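Local coordinates for xylosidase (Xanthomonas axonopodis pv. citri, PDB 6XN2), which probably hydrolyses xylo-oligosaccharides from xylan as a calcium-containing family 43 glycoside hydrolase, caught here with xylotriose, at residues Gly258-Tyr272 and Thr307-Tyr319. Sequence-based numbering, arbitrary orientation.
With CA (calcium ion), chain D.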
# COMPACT_ATOMS: atom_id res chain seq x y z
N GLY A 258 -4.84 1.32 1.48
CA GLY A 258 -3.39 1.26 1.33
C GLY A 258 -2.51 1.85 2.41
O GLY A 258 -1.67 2.71 2.10
N PRO A 259 -2.61 1.39 3.64
CA PRO A 259 -1.77 1.92 4.68
C PRO A 259 -0.31 1.55 4.52
O PRO A 259 0.00 0.59 3.94
CB PRO A 259 -2.30 1.26 5.94
CG PRO A 259 -2.90 0.02 5.49
CD PRO A 259 -3.40 0.25 4.11
N TRP A 260 0.56 2.38 5.01
CA TRP A 260 1.99 2.10 5.01
C TRP A 260 2.56 2.75 6.24
O TRP A 260 2.15 3.85 6.60
CB TRP A 260 2.67 2.62 3.74
CG TRP A 260 4.17 2.34 3.68
CD1 TRP A 260 5.17 3.13 4.17
CD2 TRP A 260 4.81 1.19 3.09
NE1 TRP A 260 6.39 2.54 3.93
CE2 TRP A 260 6.20 1.35 3.27
CE3 TRP A 260 4.34 0.05 2.43
CZ2 TRP A 260 7.13 0.42 2.81
CZ3 TRP A 260 5.26 -0.89 1.98
CH2 TRP A 260 6.64 -0.70 2.17
N VAL A 261 3.50 2.08 6.90
CA VAL A 261 4.14 2.66 8.07
C VAL A 261 5.65 2.60 7.93
O VAL A 261 6.20 1.56 7.55
CB VAL A 261 3.70 1.96 9.38
CG1 VAL A 261 4.42 2.57 10.59
CG2 VAL A 261 2.19 2.09 9.57
N HIS A 262 6.32 3.71 8.20
CA HIS A 262 7.77 3.68 8.27
C HIS A 262 8.25 4.40 9.54
O HIS A 262 7.53 5.22 10.12
CB HIS A 262 8.40 4.29 7.00
CG HIS A 262 8.35 5.79 6.94
ND1 HIS A 262 7.30 6.48 6.37
CD2 HIS A 262 9.24 6.73 7.34
CE1 HIS A 262 7.53 7.78 6.45
NE2 HIS A 262 8.70 7.96 7.04
N GLN A 263 9.46 4.08 9.95
CA GLN A 263 10.05 4.67 11.11
C GLN A 263 11.10 5.70 10.74
O GLN A 263 11.90 5.47 9.90
CB GLN A 263 10.69 3.61 12.00
CG GLN A 263 9.74 2.78 12.79
CD GLN A 263 10.43 1.81 13.71
OE1 GLN A 263 10.87 0.80 13.31
NE2 GLN A 263 10.52 2.16 14.96
N HIS A 264 11.07 6.81 11.43
CA HIS A 264 12.02 7.85 11.22
C HIS A 264 12.05 8.74 12.42
O HIS A 264 11.03 9.08 12.94
CB HIS A 264 11.64 8.67 10.01
CG HIS A 264 12.48 9.88 9.83
ND1 HIS A 264 13.77 9.82 9.38
CD2 HIS A 264 12.23 11.17 10.11
CE1 HIS A 264 14.27 11.03 9.34
NE2 HIS A 264 13.36 11.87 9.78
N ALA A 265 13.25 9.07 12.87
CA ALA A 265 13.44 9.96 13.98
C ALA A 265 12.65 9.64 15.22
O ALA A 265 12.15 10.52 15.86
CB ALA A 265 13.18 11.38 13.55
N GLY A 266 12.57 8.38 15.57
CA GLY A 266 11.89 7.97 16.77
C GLY A 266 10.40 8.05 16.75
O GLY A 266 9.80 8.00 17.77
N ARG A 267 9.84 8.20 15.57
CA ARG A 267 8.37 8.27 15.46
C ARG A 267 7.92 7.31 14.36
O ARG A 267 8.73 6.93 13.54
CB ARG A 267 7.95 9.69 15.12
CG ARG A 267 7.77 10.56 16.34
CD ARG A 267 6.42 11.23 16.32
NE ARG A 267 6.18 11.66 17.68
CZ ARG A 267 5.01 11.96 18.18
NH1 ARG A 267 3.92 11.92 17.44
NH2 ARG A 267 4.93 12.34 19.44
N TYR A 268 6.67 6.90 14.45
CA TYR A 268 6.06 6.08 13.42
C TYR A 268 5.25 6.97 12.50
O TYR A 268 4.49 7.82 12.96
CB TYR A 268 5.17 5.00 14.04
CG TYR A 268 5.95 3.99 14.85
CD1 TYR A 268 6.22 4.20 16.20
CD2 TYR A 268 6.44 2.83 14.26
CE1 TYR A 268 6.95 3.28 16.94
CE2 TYR A 268 7.16 1.90 14.99
CZ TYR A 268 7.41 2.13 16.33
OH TYR A 268 8.14 1.21 17.06
N TYR A 269 5.42 6.78 11.20
CA TYR A 269 4.68 7.54 10.20
C TYR A 269 3.69 6.63 9.51
O TYR A 269 4.09 5.71 8.80
CB TYR A 269 5.63 8.14 9.15
CG TYR A 269 6.52 9.27 9.64
CD1 TYR A 269 7.59 9.02 10.49
CD2 TYR A 269 6.32 10.57 9.20
CE1 TYR A 269 8.42 10.04 10.92
CE2 TYR A 269 7.14 11.60 9.63
CZ TYR A 269 8.18 11.33 10.49
OH TYR A 269 9.00 12.36 10.92
N LEU A 270 2.40 6.86 9.73
CA LEU A 270 1.36 6.15 9.01
C LEU A 270 0.94 6.98 7.81
O LEU A 270 0.51 8.11 7.97
CB LEU A 270 0.14 5.89 9.90
CG LEU A 270 -1.10 5.39 9.16
CD1 LEU A 270 -0.83 3.98 8.64
CD2 LEU A 270 -2.32 5.42 10.06
N SER A 271 1.06 6.42 6.61
CA SER A 271 0.59 7.12 5.41
C SER A 271 -0.40 6.24 4.66
O SER A 271 -0.39 5.01 4.81
CB SER A 271 1.77 7.54 4.52
OG SER A 271 2.69 6.47 4.28
N TYR A 272 -1.29 6.87 3.92
CA TYR A 272 -2.38 6.20 3.28
C TYR A 272 -3.09 7.00 2.22
O TYR A 272 -2.95 8.17 2.14
CB TYR A 272 -3.43 5.92 4.35
CG TYR A 272 -3.86 7.14 5.11
CD1 TYR A 272 -4.90 7.91 4.67
CD2 TYR A 272 -3.23 7.51 6.24
CE1 TYR A 272 -5.30 9.02 5.33
CE2 TYR A 272 -3.62 8.62 6.92
CZ TYR A 272 -4.66 9.37 6.46
OH TYR A 272 -5.05 10.47 7.13
N THR A 307 -4.69 5.81 -6.07
CA THR A 307 -3.39 6.27 -5.66
C THR A 307 -2.90 5.31 -4.58
O THR A 307 -3.62 5.01 -3.70
CB THR A 307 -3.36 7.75 -5.27
OG1 THR A 307 -2.04 8.15 -4.99
CG2 THR A 307 -4.21 8.01 -4.10
N HIS A 308 -1.69 4.82 -4.70
CA HIS A 308 -1.15 3.87 -3.76
C HIS A 308 0.34 4.06 -3.67
O HIS A 308 0.94 4.44 -4.61
CB HIS A 308 -1.43 2.49 -4.26
CG HIS A 308 -1.58 1.47 -3.20
ND1 HIS A 308 -2.81 1.07 -2.77
CD2 HIS A 308 -0.69 0.72 -2.54
CE1 HIS A 308 -2.66 0.15 -1.84
NE2 HIS A 308 -1.38 -0.07 -1.68
N HIS A 309 0.95 3.72 -2.54
CA HIS A 309 2.35 4.00 -2.40
C HIS A 309 3.10 3.27 -1.32
O HIS A 309 2.55 2.54 -0.58
CB HIS A 309 2.42 5.44 -1.94
CG HIS A 309 2.18 5.60 -0.47
ND1 HIS A 309 1.04 5.16 0.15
CD2 HIS A 309 2.99 6.03 0.52
CE1 HIS A 309 1.12 5.38 1.44
NE2 HIS A 309 2.30 5.90 1.69
N SER A 310 4.41 3.43 -1.33
CA SER A 310 5.20 3.02 -0.19
C SER A 310 6.31 4.05 0.01
O SER A 310 6.58 4.87 -0.86
CB SER A 310 5.77 1.61 -0.38
OG SER A 310 6.64 1.53 -1.49
N ILE A 311 6.92 4.02 1.19
CA ILE A 311 8.01 4.91 1.53
C ILE A 311 9.18 4.09 2.05
O ILE A 311 9.04 3.32 3.01
CB ILE A 311 7.59 5.96 2.57
CG1 ILE A 311 6.54 6.91 1.98
CG2 ILE A 311 8.81 6.71 3.09
CD1 ILE A 311 5.85 7.76 3.01
N CYS A 312 10.33 4.24 1.41
CA CYS A 312 11.45 3.33 1.74
C CYS A 312 12.79 4.05 1.68
O CYS A 312 13.00 4.83 0.79
CB CYS A 312 11.46 2.23 0.70
SG CYS A 312 12.76 1.00 0.93
N LEU A 313 13.65 3.75 2.64
CA LEU A 313 15.01 4.34 2.68
C LEU A 313 15.96 3.42 1.92
O LEU A 313 15.99 2.25 2.22
CB LEU A 313 15.42 4.46 4.14
CG LEU A 313 16.83 4.99 4.39
CD1 LEU A 313 17.01 6.36 3.79
CD2 LEU A 313 17.11 5.03 5.87
N PHE A 314 16.67 3.97 0.95
CA PHE A 314 17.66 3.24 0.17
C PHE A 314 18.97 4.03 0.19
O PHE A 314 19.06 5.08 -0.43
CB PHE A 314 17.18 3.04 -1.27
CG PHE A 314 17.96 2.01 -2.05
CD1 PHE A 314 18.75 1.07 -1.39
CD2 PHE A 314 17.90 1.97 -3.43
CE1 PHE A 314 19.46 0.12 -2.11
CE2 PHE A 314 18.61 1.03 -4.15
CZ PHE A 314 19.39 0.10 -3.49
N GLN A 315 19.95 3.55 0.93
CA GLN A 315 21.21 4.24 1.07
C GLN A 315 21.05 5.70 1.55
O GLN A 315 20.59 5.96 2.63
CB GLN A 315 22.10 4.08 -0.17
CG GLN A 315 22.46 2.64 -0.48
CD GLN A 315 23.46 2.45 -1.60
OE1 GLN A 315 24.04 3.37 -2.09
NE2 GLN A 315 23.67 1.23 -1.99
N GLN A 316 21.46 6.65 0.73
CA GLN A 316 21.42 8.05 1.12
C GLN A 316 20.10 8.77 0.89
O GLN A 316 20.02 9.97 1.04
CB GLN A 316 22.50 8.81 0.36
CG GLN A 316 23.89 8.35 0.73
CD GLN A 316 25.00 8.96 -0.08
OE1 GLN A 316 25.40 8.44 -1.09
NE2 GLN A 316 25.52 10.05 0.38
N GLN A 317 19.04 8.04 0.63
CA GLN A 317 17.80 8.71 0.21
C GLN A 317 16.53 7.97 0.60
O GLN A 317 16.42 6.76 0.39
CB GLN A 317 17.83 8.90 -1.31
CG GLN A 317 16.64 9.65 -1.86
CD GLN A 317 16.59 11.08 -1.37
OE1 GLN A 317 17.54 11.83 -1.55
NE2 GLN A 317 15.47 11.45 -0.74
N TRP A 318 15.56 8.69 1.17
CA TRP A 318 14.20 8.17 1.29
C TRP A 318 13.49 8.36 -0.05
O TRP A 318 13.66 9.38 -0.71
CB TRP A 318 13.39 8.89 2.37
CG TRP A 318 13.70 8.51 3.77
CD1 TRP A 318 14.54 9.16 4.62
CD2 TRP A 318 13.15 7.41 4.51
NE1 TRP A 318 14.55 8.53 5.84
CE2 TRP A 318 13.71 7.46 5.80
CE3 TRP A 318 12.24 6.40 4.20
CZ2 TRP A 318 13.39 6.52 6.78
CZ3 TRP A 318 11.93 5.46 5.18
CH2 TRP A 318 12.50 5.54 6.45
N TYR A 319 12.65 7.42 -0.40
CA TYR A 319 11.90 7.56 -1.60
C TYR A 319 10.44 7.30 -1.40
O TYR A 319 10.08 6.55 -0.56
CB TYR A 319 12.35 6.56 -2.64
CG TYR A 319 13.74 6.70 -3.12
CD1 TYR A 319 14.04 7.51 -4.17
CD2 TYR A 319 14.74 6.00 -2.54
CE1 TYR A 319 15.31 7.62 -4.63
CE2 TYR A 319 16.02 6.11 -2.98
CZ TYR A 319 16.31 6.93 -4.02
OH TYR A 319 17.58 7.01 -4.44
CA CA D . 0.34 -1.21 -0.07
O HOH W 1 -1.46 3.99 -0.23
O HOH W 2 0.54 1.20 1.02
O HOH W 3 -1.19 -1.09 2.07
O HOH W 4 2.56 -0.34 -1.12
O HOH W 5 2.09 -2.46 1.38
O HOH W 6 -0.84 -3.55 0.21
O HOH W 7 1.20 -2.63 -2.11
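In the five-bladed beta-propeller expected of family 43, the innermost strand of one blade, with Gly258 and Trp260, meets the inner strand of the next, led in by His308 and His309, beside the axial calcium and the xylose pocket. Calcium takes one protein ligand, NE2 of His308 at 2.6 Å, and six waters. Gly258, at positive phi and without a side chain, lets the His308 ring come within 3.4 Å (CA to CE1). The His309 ring reaches the other strand pair: its NE2 shares a 2.7 Å hydrogen bond with Ser271 OG, which lies near the ring plane, while ND1 meets a water held by Gly258 O. CG anti to the backbone N (chi1 -179°) carries the Trp260 indole over Ser310 and Ile311. Ser310 CB, small enough to sit close, makes a CH-pi contact 3.3 Å from the six-membered ring centroid; NE1 donates to a lone pair of Ile311 O at 2.9 Å, bent to 130° at the hydrogen. Farther out, Ile311 CG2 covers one His262 face, and His262, hydrogen-bonded through NE2 to His344 NE2, clusters with His264 and Trp318. Waters bound to Pro259 O and His309 O also ligate calcium, so both blades hold its hydration shell.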